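Local coordinates for protein oxidized polyvinyl alcohol hydrolase (Pseudomonas sp. VM15C, PDB 3WWC) that hydrolyses beta-diketones such as 4,6-nonanedione and the oxidized form of polyvinyl alcohol, cutting the polymer in the second step of its breakdown, at residues T69-T75 against A99-A103; W194-I200 against P246-V252; F153-Q158 against R190-W194. The protein carries 1 engineered substitution. One frame throughout, in Å; residues are numbered along the deposited sequence.

Contact 1 of 3, residues T69-T75 against A99-A103; sequences TGSVEST and APVRA. With BUA (butanoic acid), chain C.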
ATOM      1  N   THR A  69       7.717   0.177  -3.453  1.00  8.66           N
ATOM      2  CA  THR A  69       8.725  -0.557  -2.714  1.00  8.18           C
ATOM      3  C   THR A  69       8.642  -0.219  -1.230  1.00  8.89           C
ATOM      4  O   THR A  69       7.789   0.583  -0.783  1.00  8.20           O
ATOM      5  CB  THR A  69      10.112  -0.186  -3.291  1.00  9.04           C
ATOM      6  OG1 THR A  69      11.071  -1.120  -2.759  1.00  9.31           O
ATOM      7  CG2 THR A  69      10.515   1.258  -2.920  1.00  7.86           C
ATOM      8  N   GLY A  70       9.529  -0.841  -0.468  1.00  7.72           N
ATOM      9  CA  GLY A  70       9.565  -0.632   0.980  1.00  9.33           C
ATOM     10  C   GLY A  70      10.704   0.265   1.433  1.00  8.74           C
ATOM     11  O   GLY A  70      10.980   1.316   0.853  1.00 10.01           O
ATOM     12  N   SER A  71      11.354  -0.165   2.509  1.00  9.88           N
ATOM     13  CA  SER A  71      12.436   0.632   3.103  1.00  9.20           C
ATOM     14  C   SER A  71      13.796   0.430   2.545  1.00  9.77           C
ATOM     15  O   SER A  71      14.564   1.383   2.469  1.00 10.97           O
ATOM     16  CB  SER A  71      12.501   0.329   4.609  1.00 10.72           C
ATOM     17  OG  SER A  71      11.291   0.755   5.250  1.00 12.73           O
ATOM     18  N   VAL A  72      14.086  -0.784   2.075  1.00 10.84           N
ATOM     19  CA  VAL A  72      15.435  -1.069   1.567  1.00 13.86           C
ATOM     20  C   VAL A  72      15.541  -1.429   0.091  1.00 13.94           C
ATOM     21  O   VAL A  72      16.575  -1.175  -0.522  1.00 17.54           O
ATOM     22  CB  VAL A  72      16.073  -2.164   2.397  1.00 16.63           C
ATOM     23  CG1 VAL A  72      17.386  -2.614   1.761  1.00 20.96           C
ATOM     24  CG2 VAL A  72      16.249  -1.655   3.833  1.00 18.69           C
ATOM     25  N   GLU A  73      14.502  -1.986  -0.516  1.00 10.71           N
ATOM     26  CA  GLU A  73      14.594  -2.283  -1.933  1.00 10.14           C
ATOM     27  C   GLU A  73      14.379  -1.052  -2.769  1.00  9.51           C
ATOM     28  O   GLU A  73      13.538  -0.213  -2.421  1.00 10.04           O
ATOM     29  CB  GLU A  73      13.550  -3.328  -2.319  1.00 11.67           C
ATOM     30  CG  GLU A  73      13.799  -4.661  -1.682  1.00 13.69           C
ATOM     31  CD  GLU A  73      12.556  -5.535  -1.709  1.00 15.56           C
ATOM     32  OE1 GLU A  73      11.473  -5.026  -1.325  1.00 15.64           O
ATOM     33  OE2 GLU A  73      12.672  -6.737  -2.085  1.00 17.50           O
ATOM     34  N   SER A  74      15.093  -0.914  -3.877  1.00  9.15           N
ATOM     35  CA  SER A  74      14.864   0.236  -4.736  1.00  7.80           C
ATOM     36  C   SER A  74      13.583   0.123  -5.548  1.00  8.89           C
ATOM     37  O   SER A  74      12.980  -0.955  -5.628  1.00  8.43           O
ATOM     38  CB  SER A  74      16.054   0.443  -5.696  1.00  8.82           C
ATOM     39  OG  SER A  74      16.102  -0.636  -6.629  1.00  9.17           O
ATOM     40  N   THR A  75      13.141   1.234  -6.107  1.00  8.65           N
ATOM     41  CA  THR A  75      11.971   1.172  -6.992  1.00  8.34           C
ATOM     42  C   THR A  75      12.334   0.251  -8.164  1.00  9.87           C
ATOM     43  O   THR A  75      11.513  -0.561  -8.591  1.00  9.31           O
ATOM     44  CB  THR A  75      11.578   2.565  -7.444  1.00  8.21           C
ATOM     45  OG1 THR A  75      11.007   3.253  -6.319  1.00  8.46           O
ATOM     46  CG2 THR A  75      10.537   2.482  -8.581  1.00  8.58           C
ATOM     47  N   ALA A  99       4.839   3.531 -11.338  1.00  8.28           N
ATOM     48  CA  ALA A  99       5.559   3.275 -10.086  1.00  7.99           C
ATOM     49  C   ALA A  99       6.241   4.497  -9.575  1.00  8.32           C
ATOM     50  O   ALA A  99       7.182   4.999 -10.204  1.00  9.24           O
ATOM     51  CB  ALA A  99       6.623   2.190 -10.380  1.00  8.02           C
ATOM     52  N   PRO A 100       5.824   4.991  -8.428  1.00  7.05           N
ATOM     53  CA  PRO A 100       6.442   6.201  -7.878  1.00  7.55           C
ATOM     54  C   PRO A 100       7.762   5.943  -7.197  1.00  8.22           C
ATOM     55  O   PRO A 100       7.961   4.899  -6.594  1.00  8.80           O
ATOM     56  CB  PRO A 100       5.410   6.689  -6.846  1.00  7.30           C
ATOM     57  CG  PRO A 100       4.777   5.336  -6.339  1.00  8.11           C
ATOM     58  CD  PRO A 100       4.658   4.518  -7.616  1.00  7.65           C
ATOM     59  N   VAL A 101       8.666   6.920  -7.304  1.00  8.14           N
ATOM     60  CA  VAL A 101       9.965   6.871  -6.602  1.00  7.61           C
ATOM     61  C   VAL A 101       9.752   7.567  -5.261  1.00  7.47           C
ATOM     62  O   VAL A 101       9.029   8.584  -5.178  1.00  9.23           O
ATOM     63  CB  VAL A 101      11.028   7.583  -7.444  1.00  7.29           C
ATOM     64  CG1 VAL A 101      12.397   7.664  -6.706  1.00  8.94           C
ATOM     65  CG2 VAL A 101      11.191   6.804  -8.761  1.00  8.76           C
ATOM     66  N   ARG A 102      10.374   7.059  -4.210  1.00  7.13           N
ATOM     67  CA  ARG A 102      10.253   7.634  -2.870  1.00  7.84           C
ATOM     68  C   ARG A 102      10.891   9.035  -2.820  1.00  7.63           C
ATOM     69  O   ARG A 102      11.943   9.274  -3.451  1.00  8.25           O
ATOM     70  CB  ARG A 102      10.944   6.714  -1.842  1.00  8.14           C
ATOM     71  CG  ARG A 102      10.250   5.361  -1.706  1.00  8.24           C
ATOM     72  CD  ARG A 102      11.063   4.339  -0.881  1.00  7.90           C
ATOM     73  NE  ARG A 102      12.252   4.018  -1.643  1.00  7.72           N
ATOM     74  CZ  ARG A 102      13.305   3.371  -1.177  1.00  8.41           C
ATOM     75  NH1 ARG A 102      13.317   2.904   0.073  1.00  9.06           N
ATOM     76  NH2 ARG A 102      14.403   3.304  -1.958  1.00  8.75           N
ATOM     77  N   ALA A 103      10.266   9.959  -2.098  1.00  8.90           N
ATOM     78  CA  ALA A 103      10.796  11.315  -2.004  1.00  8.99           C
ATOM     79  C   ALA A 103      12.242  11.307  -1.477  1.00 10.67           C
ATOM     80  O   ALA A 103      13.121  12.024  -2.013  1.00  9.92           O
ATOM     81  CB  ALA A 103       9.881  12.125  -1.059  1.00  8.62           C
TER
HETATM   82  C1  BUA C 402       8.339   0.396  10.186  0.50 32.18           C
HETATM   83  C2  BUA C 402       8.366  -0.783   9.212  1.00 31.98           C
HETATM   84  C3  BUA C 402       8.604  -0.256   7.797  1.00 30.41           C
HETATM   85  C4  BUA C 402       8.741  -1.409   6.799  1.00 30.26           C
HETATM   86  O1  BUA C 402       9.484  -1.210   5.811  1.00 22.42           O
HETATM   87  O2  BUA C 402       8.045  -2.427   7.015  1.00 30.08           O
HETATM   88  O   HOH W   1       8.517   2.308  -5.627  1.00  8.49           O
HETATM   89  O   HOH W   2      12.212   4.723  -4.432  1.00  8.54           O
HETATM   90  O   HOH W   3      14.754   4.235  -5.311  1.00 10.56           O

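Contact 2 of 3, residues W194-I200 against P246-V252; sequences WAGGLPI and PLIVMTV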
ATOM      1  N   TRP A 194      -8.977   5.702  -5.823  1.00  8.82           N
ATOM      2  CA  TRP A 194      -8.538   4.338  -6.085  1.00  8.05           C
ATOM      3  C   TRP A 194      -9.699   3.381  -6.086  1.00  8.72           C
ATOM      4  O   TRP A 194     -10.668   3.581  -5.348  1.00  9.70           O
ATOM      5  CB  TRP A 194      -7.603   3.877  -4.946  1.00  8.59           C
ATOM      6  CG  TRP A 194      -6.430   4.820  -4.803  1.00  8.11           C
ATOM      7  CD1 TRP A 194      -6.219   5.732  -3.824  1.00  9.08           C
ATOM      8  CD2 TRP A 194      -5.337   4.967  -5.738  1.00  8.68           C
ATOM      9  NE1 TRP A 194      -5.047   6.478  -4.082  1.00  8.91           N
ATOM     10  CE2 TRP A 194      -4.509   6.022  -5.258  1.00  8.28           C
ATOM     11  CE3 TRP A 194      -4.994   4.297  -6.932  1.00  9.84           C
ATOM     12  CZ2 TRP A 194      -3.340   6.432  -5.943  1.00  9.23           C
ATOM     13  CZ3 TRP A 194      -3.842   4.697  -7.621  1.00 10.36           C
ATOM     14  CH2 TRP A 194      -3.025   5.761  -7.117  1.00  9.86           C
ATOM     15  N   ALA A 195      -9.604   2.338  -6.904  1.00  8.09           N
ATOM     16  CA  ALA A 195     -10.615   1.280  -6.887  1.00  8.07           C
ATOM     17  C   ALA A 195     -10.283   0.267  -5.828  1.00  8.73           C
ATOM     18  O   ALA A 195     -11.139  -0.543  -5.458  1.00  9.57           O
ATOM     19  CB  ALA A 195     -10.682   0.575  -8.274  1.00  8.69           C
ATOM     20  N   GLY A 196      -9.048   0.245  -5.365  1.00  7.91           N
ATOM     21  CA  GLY A 196      -8.695  -0.772  -4.361  1.00  8.85           C
ATOM     22  C   GLY A 196      -7.170  -0.815  -4.228  1.00  6.92           C
ATOM     23  O   GLY A 196      -6.443  -0.025  -4.817  1.00  7.73           O
ATOM     24  N   GLY A 197      -6.675  -1.784  -3.473  1.00  8.02           N
ATOM     25  CA  GLY A 197      -5.249  -1.855  -3.266  1.00  9.04           C
ATOM     26  C   GLY A 197      -4.834  -3.167  -2.668  1.00  8.41           C
ATOM     27  O   GLY A 197      -5.648  -4.025  -2.247  1.00  8.57           O
ATOM     28  N   LEU A 198      -3.520  -3.311  -2.632  1.00  7.39           N
ATOM     29  CA  LEU A 198      -2.865  -4.522  -2.149  1.00  7.69           C
ATOM     30  C   LEU A 198      -1.795  -4.204  -1.093  1.00  7.64           C
ATOM     31  O   LEU A 198      -0.572  -4.131  -1.413  1.00  7.71           O
ATOM     32  CB  LEU A 198      -2.239  -5.252  -3.364  1.00  9.88           C
ATOM     33  CG  LEU A 198      -1.466  -6.557  -3.115  1.00  9.65           C
ATOM     34  CD1 LEU A 198      -2.396  -7.617  -2.558  1.00 11.08           C
ATOM     35  CD2 LEU A 198      -0.882  -7.059  -4.453  1.00 10.56           C
ATOM     36  N   PRO A 199      -2.212  -3.946   0.160  1.00  6.79           N
ATOM     37  CA  PRO A 199      -1.237  -3.645   1.231  1.00  7.72           C
ATOM     38  C   PRO A 199      -0.623  -4.952   1.746  1.00  7.03           C
ATOM     39  O   PRO A 199      -1.298  -5.726   2.410  1.00  7.66           O
ATOM     40  CB  PRO A 199      -2.079  -2.915   2.289  1.00  8.22           C
ATOM     41  CG  PRO A 199      -3.526  -3.485   2.052  1.00  7.30           C
ATOM     42  CD  PRO A 199      -3.624  -3.676   0.569  1.00  6.63           C
ATOM     43  N   ILE A 200       0.630  -5.213   1.380  1.00  6.30           N
ATOM     44  CA  ILE A 200       1.337  -6.424   1.770  1.00  7.62           C
ATOM     45  C   ILE A 200       2.235  -6.094   2.945  1.00  7.50           C
ATOM     46  O   ILE A 200       3.153  -5.274   2.838  1.00  7.32           O
ATOM     47  CB  ILE A 200       2.204  -6.947   0.610  1.00  6.97           C
ATOM     48  CG1 ILE A 200       1.370  -7.137  -0.662  1.00  9.46           C
ATOM     49  CG2 ILE A 200       2.852  -8.260   1.048  1.00  9.70           C
ATOM     50  CD1 ILE A 200       2.225  -7.634  -1.889  1.00  8.36           C
ATOM     51  N   PRO A 246     -16.196   3.075  -2.451  1.00 11.67           N
ATOM     52  CA  PRO A 246     -16.177   1.680  -2.882  1.00 10.18           C
ATOM     53  C   PRO A 246     -14.791   1.180  -3.252  1.00  8.73           C
ATOM     54  O   PRO A 246     -14.124   1.776  -4.113  1.00 11.23           O
ATOM     55  CB  PRO A 246     -17.104   1.674  -4.083  1.00 11.78           C
ATOM     56  CG  PRO A 246     -17.869   2.878  -3.962  1.00 14.90           C
ATOM     57  CD  PRO A 246     -17.011   3.901  -3.357  1.00 12.71           C
ATOM     58  N   LEU A 247     -14.372   0.069  -2.640  1.00  9.02           N
ATOM     59  CA  LEU A 247     -13.050  -0.490  -2.853  1.00  8.43           C
ATOM     60  C   LEU A 247     -13.048  -1.992  -2.789  1.00  8.85           C
ATOM     61  O   LEU A 247     -13.979  -2.608  -2.274  1.00  8.98           O
ATOM     62  CB  LEU A 247     -12.105  -0.079  -1.690  1.00  8.35           C
ATOM     63  CG  LEU A 247     -11.849   1.413  -1.459  1.00  8.64           C
ATOM     64  CD1 LEU A 247     -11.132   1.578  -0.087  1.00  8.19           C
ATOM     65  CD2 LEU A 247     -11.002   2.016  -2.588  1.00 10.83           C
ATOM     66  N   ILE A 248     -11.964  -2.566  -3.307  1.00  7.25           N
ATOM     67  CA  ILE A 248     -11.629  -3.938  -3.013  1.00  7.92           C
ATOM     68  C   ILE A 248     -10.206  -3.861  -2.428  1.00  8.60           C
ATOM     69  O   ILE A 248      -9.316  -3.233  -3.004  1.00  9.03           O
ATOM     70  CB  ILE A 248     -11.718  -4.910  -4.192  1.00  8.36           C
ATOM     71  CG1 ILE A 248     -11.151  -6.261  -3.741  1.00  9.01           C
ATOM     72  CG2 ILE A 248     -10.999  -4.364  -5.454  1.00  8.08           C
ATOM     73  CD1 ILE A 248     -11.519  -7.418  -4.703  1.00 10.17           C
ATOM     74  N   VAL A 249     -10.017  -4.423  -1.240  1.00  8.12           N
ATOM     75  CA  VAL A 249      -8.712  -4.377  -0.586  1.00  8.19           C
ATOM     76  C   VAL A 249      -8.275  -5.777  -0.274  1.00  8.06           C
ATOM     77  O   VAL A 249      -9.035  -6.570   0.323  1.00  9.46           O
ATOM     78  CB  VAL A 249      -8.777  -3.567   0.720  1.00  8.19           C
ATOM     79  CG1 VAL A 249      -7.391  -3.494   1.381  1.00  9.56           C
ATOM     80  CG2 VAL A 249      -9.315  -2.141   0.424  1.00  9.23           C
ATOM     81  N   MET A 250      -7.053  -6.098  -0.659  1.00  6.89           N
ATOM     82  CA  MET A 250      -6.473  -7.427  -0.390  1.00  7.40           C
ATOM     83  C   MET A 250      -5.260  -7.219   0.519  1.00  7.58           C
ATOM     84  O   MET A 250      -4.238  -6.690   0.080  1.00  8.49           O
ATOM     85  CB  MET A 250      -6.033  -8.086  -1.695  1.00  9.14           C
ATOM     86  CG  MET A 250      -5.529  -9.514  -1.416  1.00 11.29           C
ATOM     87  SD  MET A 250      -4.967 -10.348  -2.970  1.00 13.34           S
ATOM     88  CE  MET A 250      -6.539 -10.698  -3.707  1.00 12.69           C
ATOM     89  N   THR A 251      -5.406  -7.619   1.777  1.00  7.69           N
ATOM     90  CA  THR A 251      -4.324  -7.469   2.764  1.00  8.61           C
ATOM     91  C   THR A 251      -3.575  -8.776   2.873  1.00  8.20           C
ATOM     92  O   THR A 251      -4.209  -9.833   3.001  1.00  9.36           O
ATOM     93  CB  THR A 251      -4.888  -7.123   4.111  1.00  9.05           C
ATOM     94  OG1 THR A 251      -5.642  -5.894   4.019  1.00  8.94           O
ATOM     95  CG2 THR A 251      -3.757  -6.954   5.135  1.00  8.71           C
ATOM     96  N   VAL A 252      -2.251  -8.739   2.820  1.00  7.16           N
ATOM     97  CA  VAL A 252      -1.450  -9.990   2.872  1.00  7.88           C
ATOM     98  C   VAL A 252      -0.525 -10.003   4.088  1.00  8.44           C
ATOM     99  O   VAL A 252       0.196  -9.011   4.354  1.00  9.24           O
ATOM    100  CB  VAL A 252      -0.575 -10.101   1.622  1.00  8.20           C
ATOM    101  CG1 VAL A 252       0.220 -11.422   1.639  1.00 11.50           C
ATOM    102  CG2 VAL A 252      -1.463 -10.031   0.358  1.00 10.42           C
TER

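Contact 3 of 3, residues F153-Q158 against R190-W194; sequences FVAMVQ and RSNFW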
ATOM      1  N   PHE A 153       0.388  10.734  -5.717  1.00  8.90           N
ATOM      2  CA  PHE A 153       0.012   9.559  -6.538  1.00  8.07           C
ATOM      3  C   PHE A 153      -1.230   9.839  -7.367  1.00  8.21           C
ATOM      4  O   PHE A 153      -1.326   9.354  -8.474  1.00  9.48           O
ATOM      5  CB  PHE A 153      -0.270   8.324  -5.649  1.00  8.14           C
ATOM      6  CG  PHE A 153       0.869   7.915  -4.759  1.00  7.27           C
ATOM      7  CD1 PHE A 153       2.204   8.214  -5.039  1.00  7.96           C
ATOM      8  CD2 PHE A 153       0.561   7.232  -3.594  1.00  7.78           C
ATOM      9  CE1 PHE A 153       3.222   7.833  -4.142  1.00  8.47           C
ATOM     10  CE2 PHE A 153       1.546   6.836  -2.693  1.00  8.04           C
ATOM     11  CZ  PHE A 153       2.888   7.139  -2.963  1.00  8.35           C
ATOM     12  N   VAL A 154      -2.166  10.606  -6.820  1.00  9.81           N
ATOM     13  CA  VAL A 154      -3.388  10.932  -7.567  1.00  9.33           C
ATOM     14  C   VAL A 154      -2.992  11.814  -8.749  1.00 10.03           C
ATOM     15  O   VAL A 154      -3.398  11.563  -9.867  1.00 10.29           O
ATOM     16  CB  VAL A 154      -4.384  11.662  -6.638  1.00 10.27           C
ATOM     17  CG1 VAL A 154      -5.604  12.191  -7.453  1.00 10.56           C
ATOM     18  CG2 VAL A 154      -4.874  10.669  -5.593  1.00 10.29           C
ATOM     19  N   ALA A 155      -2.180  12.822  -8.488  1.00  9.77           N
ATOM     20  CA  ALA A 155      -1.740  13.711  -9.566  1.00 10.01           C
ATOM     21  C   ALA A 155      -0.939  12.982 -10.627  1.00 10.47           C
ATOM     22  O   ALA A 155      -1.070  13.250 -11.842  1.00 11.25           O
ATOM     23  CB  ALA A 155      -0.910  14.843  -9.004  1.00 11.68           C
ATOM     24  N   MET A 156      -0.127  12.022 -10.199  1.00  9.31           N
ATOM     25  CA  MET A 156       0.689  11.205 -11.081  1.00  9.71           C
ATOM     26  C   MET A 156      -0.189  10.387 -12.035  1.00 10.11           C
ATOM     27  O   MET A 156      -0.008  10.408 -13.256  1.00 10.34           O
ATOM     28  CB  MET A 156       1.541  10.308 -10.188  1.00  8.92           C
ATOM     29  CG  MET A 156       2.322   9.255 -10.926  1.00  8.70           C
ATOM     30  SD  MET A 156       3.164   8.113  -9.804  1.00  9.65           S
ATOM     31  CE  MET A 156       1.777   7.074  -9.191  1.00  9.74           C
ATOM     32  N   VAL A 157      -1.179   9.704 -11.481  1.00  9.48           N
ATOM     33  CA  VAL A 157      -2.051   8.869 -12.307  1.00 10.47           C
ATOM     34  C   VAL A 157      -2.908   9.783 -13.217  1.00  9.22           C
ATOM     35  O   VAL A 157      -3.081   9.468 -14.397  1.00 11.05           O
ATOM     36  CB  VAL A 157      -2.951   7.998 -11.407  1.00  9.84           C
ATOM     37  CG1 VAL A 157      -4.013   7.288 -12.261  1.00 11.43           C
ATOM     38  CG2 VAL A 157      -2.087   6.918 -10.734  1.00 10.53           C
ATOM     39  N   GLN A 158      -3.398  10.916 -12.697  1.00 10.77           N
ATOM     40  CA  GLN A 158      -4.213  11.817 -13.554  1.00 11.27           C
ATOM     41  C   GLN A 158      -3.379  12.347 -14.721  1.00 11.09           C
ATOM     42  O   GLN A 158      -3.881  12.484 -15.840  1.00 12.04           O
ATOM     43  CB  GLN A 158      -4.776  12.962 -12.715  1.00 10.62           C
ATOM     44  CG  GLN A 158      -5.920  12.494 -11.843  1.00 14.87           C
ATOM     45  CD  GLN A 158      -6.410  13.552 -10.899  1.00 20.81           C
ATOM     46  OE1 GLN A 158      -7.572  13.509 -10.465  1.00 26.66           O
ATOM     47  NE2 GLN A 158      -5.550  14.463 -10.532  1.00 20.17           N
ATOM     48  N   ARG A 190      -7.979   8.439   0.139  1.00  8.32           N
ATOM     49  CA  ARG A 190      -8.395   8.670  -1.245  1.00  8.41           C
ATOM     50  C   ARG A 190      -9.303   7.538  -1.738  1.00  8.06           C
ATOM     51  O   ARG A 190      -9.188   7.050  -2.859  1.00  8.45           O
ATOM     52  CB  ARG A 190      -7.130   8.805  -2.114  1.00  7.74           C
ATOM     53  CG  ARG A 190      -6.475  10.171  -1.937  1.00  8.48           C
ATOM     54  CD  ARG A 190      -7.276  11.264  -2.669  1.00 10.10           C
ATOM     55  NE  ARG A 190      -6.492  12.482  -2.598  1.00 11.08           N
ATOM     56  CZ  ARG A 190      -6.605  13.525  -3.427  1.00 12.13           C
ATOM     57  NH1 ARG A 190      -7.500  13.520  -4.408  1.00 14.35           N
ATOM     58  NH2 ARG A 190      -5.782  14.555  -3.312  1.00 14.43           N
ATOM     59  N   SER A 191     -10.250   7.146  -0.890  1.00  8.62           N
ATOM     60  CA  SER A 191     -11.164   6.082  -1.246  1.00  9.00           C
ATOM     61  C   SER A 191     -12.174   6.443  -2.306  1.00 10.00           C
ATOM     62  O   SER A 191     -12.939   5.575  -2.713  1.00 10.17           O
ATOM     63  CB  SER A 191     -11.894   5.540  -0.010  1.00 10.14           C
ATOM     64  OG  SER A 191     -12.773   6.523   0.529  1.00 11.92           O
ATOM     65  N   ASN A 192     -12.188   7.699  -2.760  1.00 10.70           N
ATOM     66  CA  ASN A 192     -13.084   8.030  -3.859  1.00 13.04           C
ATOM     67  C   ASN A 192     -12.295   8.149  -5.148  1.00 12.01           C
ATOM     68  O   ASN A 192     -12.836   8.526  -6.189  1.00 12.79           O
ATOM     69  CB  ASN A 192     -13.848   9.322  -3.556  1.00 14.66           C
ATOM     70  CG  ASN A 192     -14.773   9.143  -2.343  1.00 19.73           C
ATOM     71  OD1 ASN A 192     -15.604   8.236  -2.333  1.00 21.28           O
ATOM     72  ND2 ASN A 192     -14.602   9.973  -1.323  1.00 23.88           N
ATOM     73  N   PHE A 193     -11.030   7.741  -5.106  1.00 10.00           N
ATOM     74  CA  PHE A 193     -10.184   7.787  -6.311  1.00 10.24           C
ATOM     75  C   PHE A 193      -9.772   6.351  -6.688  1.00  9.05           C
ATOM     76  O   PHE A 193     -10.179   5.830  -7.710  1.00 10.26           O
ATOM     77  CB  PHE A 193      -8.917   8.657  -6.082  1.00  9.80           C
ATOM     78  CG  PHE A 193      -8.016   8.720  -7.288  1.00 12.19           C
ATOM     79  CD1 PHE A 193      -8.393   9.466  -8.392  1.00 12.27           C
ATOM     80  CD2 PHE A 193      -6.799   8.018  -7.317  1.00 10.44           C
ATOM     81  CE1 PHE A 193      -7.575   9.539  -9.545  1.00 12.76           C
ATOM     82  CE2 PHE A 193      -5.980   8.071  -8.440  1.00 11.29           C
ATOM     83  CZ  PHE A 193      -6.365   8.836  -9.556  1.00 12.25           C
ATOM     84  N   TRP A 194      -8.977   5.702  -5.823  1.00  8.82           N
ATOM     85  CA  TRP A 194      -8.538   4.338  -6.085  1.00  8.05           C
ATOM     86  C   TRP A 194      -9.699   3.381  -6.086  1.00  8.72           C
ATOM     87  O   TRP A 194     -10.668   3.581  -5.348  1.00  9.70           O
ATOM     88  CB  TRP A 194      -7.603   3.877  -4.946  1.00  8.59           C
ATOM     89  CG  TRP A 194      -6.430   4.820  -4.803  1.00  8.11           C
ATOM     90  CD1 TRP A 194      -6.219   5.732  -3.824  1.00  9.08           C
ATOM     91  CD2 TRP A 194      -5.337   4.967  -5.738  1.00  8.68           C
ATOM     92  NE1 TRP A 194      -5.047   6.478  -4.082  1.00  8.91           N
ATOM     93  CE2 TRP A 194      -4.509   6.022  -5.258  1.00  8.28           C
ATOM     94  CE3 TRP A 194      -4.994   4.297  -6.932  1.00  9.84           C
ATOM     95  CZ2 TRP A 194      -3.340   6.432  -5.943  1.00  9.23           C
ATOM     96  CZ3 TRP A 194      -3.842   4.697  -7.621  1.00 10.36           C
ATOM     97  CH2 TRP A 194      -3.025   5.761  -7.117  1.00  9.86           C
TER

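Contact 1 of 3, residues T69-T75 against A99-A103
Arg102 reaches across to the 69-75 loop and fills its concave side. Its chain is bent about CG-CD (chi3 -67°), which turns the guanidinium toward the turn at Gly70 and Ser71. Arg102 NH1 gives Ser71 O a weak hydrogen bond of 3.1 Å, bent to 132° at the hydrogen, with the oxygen at the edge of the group and near its plane; Gly70 O lies 2.9 Å from Arg102 NH1, set obliquely. The tight part of the contact is one guanidinium face, covered by Thr69 CG2, 3.5 Å from Arg102 NE, and by Glu73 O. That carbonyl is held from above its own plane by Thr69 OG1 at 2.7 Å, while Arg102 NH2 finds its firmer partner in Arg112 O.

Toward Thr75 the fit is looser and waters fill in. Thr75 OG1 binds one water at 2.7 Å that also accepts from Arg102 N and NE, and a second that donates to Pro100 O at 2.8 Å. At the outer bend Val72 is exposed. Ser71 OG lines the ligand pocket, donating to O1 of the bound butanoic acid at 2.7 Å; in alpha/beta hydrolases this loop commonly supplies a backbone N-H to the oxyanion hole.

The loop joins strand 62-68 to helix 75-80, and strand 96-100 runs between strands 62-68 and 46-53, with helix 148-160 over Pro100.

Contact 2 of 3, residues W194-I200 against P246-V252
Met250 N donates to Gly197 O at 3.0 Å in a bond that is nearly straight (172°) and meets the oxygen almost end-on. On one side of it Ile248 N binds Ala195 O at 3.1 Å in the carbonyl plane; on the other, Val252 N reaches Pro199 O at 3.2 Å, tilted from that plane. A further bond, Gly197 N to Ile248 O, is less sure in its geometry. The two strands thus pair in parallel near the middle of the alpha/beta hydrolase sheet. Pro199 breaks the ladder: its nitrogen has no hydrogen for Met250 O, which instead faces Pro199 CD at 3.1 Å and receives a CA-H...O contact from Leu198.

Beyond the backbone, Leu198 has CG anti to N (chi1 179°), and the turn at chi2 (63°) sets Leu198 CD1 3.8 Å from Met250 CB, alongside it. Ile200 CG2 packs on Val252 CB at 3.9 Å. The Pro199 ring lies across Val249 CG1 and Thr251 OG1, which itself bonds to His294. A glycine in place of Pro199 would probably leave a gap beside Val249 CG1 and the strand freer to flex. Backbone bonds therefore set the register, and the side chains add almost purely apolar packing.

Contact 3 of 3, residues F153-Q158 against R190-W194
Two torsions set the central contact: Val154 holds CG1 anti to the backbone N (chi1 172°), and Phe193 likewise swings its ring out with CG opposite N (chi1 179°). The valine spreads both methyls over one face of the Phe193 ring, Val154 CG1 standing 3.9 Å from the centroid and only 10° off its normal in a CH-pi contact, while Val154 CG2 sits 3.7 Å from Phe193 CD2. CG2 also lies over one face of the Arg190 guanidinium, toward its rim; the arginine charge is met by Glu146 in a salt bridge.

The 190-194 turn follows helix 178-189 and leads into strand 196-200, so it belongs to the beta-alpha-beta crossover that starts with strand 170-176, and it packs against helix 148-160 on the same side of the sheet. Arg190 O ties the turn together by accepting from both Phe193 N and Trp194 N.

At the far edge of the ring, Val157 CG1 approaches Phe193 CZ to 3.9 Å near the ring plane. The other branch, Val157 CG2, meets Trp194 CH2 obliquely, also at 3.9 Å. Phe153 CB abuts the indole edge, 3.6 Å from Trp194 CZ2, while Phe193 CD2 lies over the indole face, 3.6 Å above its plane.

From the N terminus, contact 1 comes first, closing the loop that leaves strand 62-68, passes helix 75-80 and returns on strand 96-100. Contact 3 then opens on helix 148-160 and closes after strand 170-176 and helix 178-189. Contact 2 starts at Trp194, the residue the two share, and closes on strand 247-253 after helix 216-225. The three follow in series, with neither nesting nor crossing. Helix 148-160 bridges contacts 1 and 3, Pro100 CB packing 3.7 Å from Phe153 CE1, and Leu247 CD1 touches Ser191 CB across contacts 2 and 3. Contacts 1 and 2 do not touch but reach one sheet.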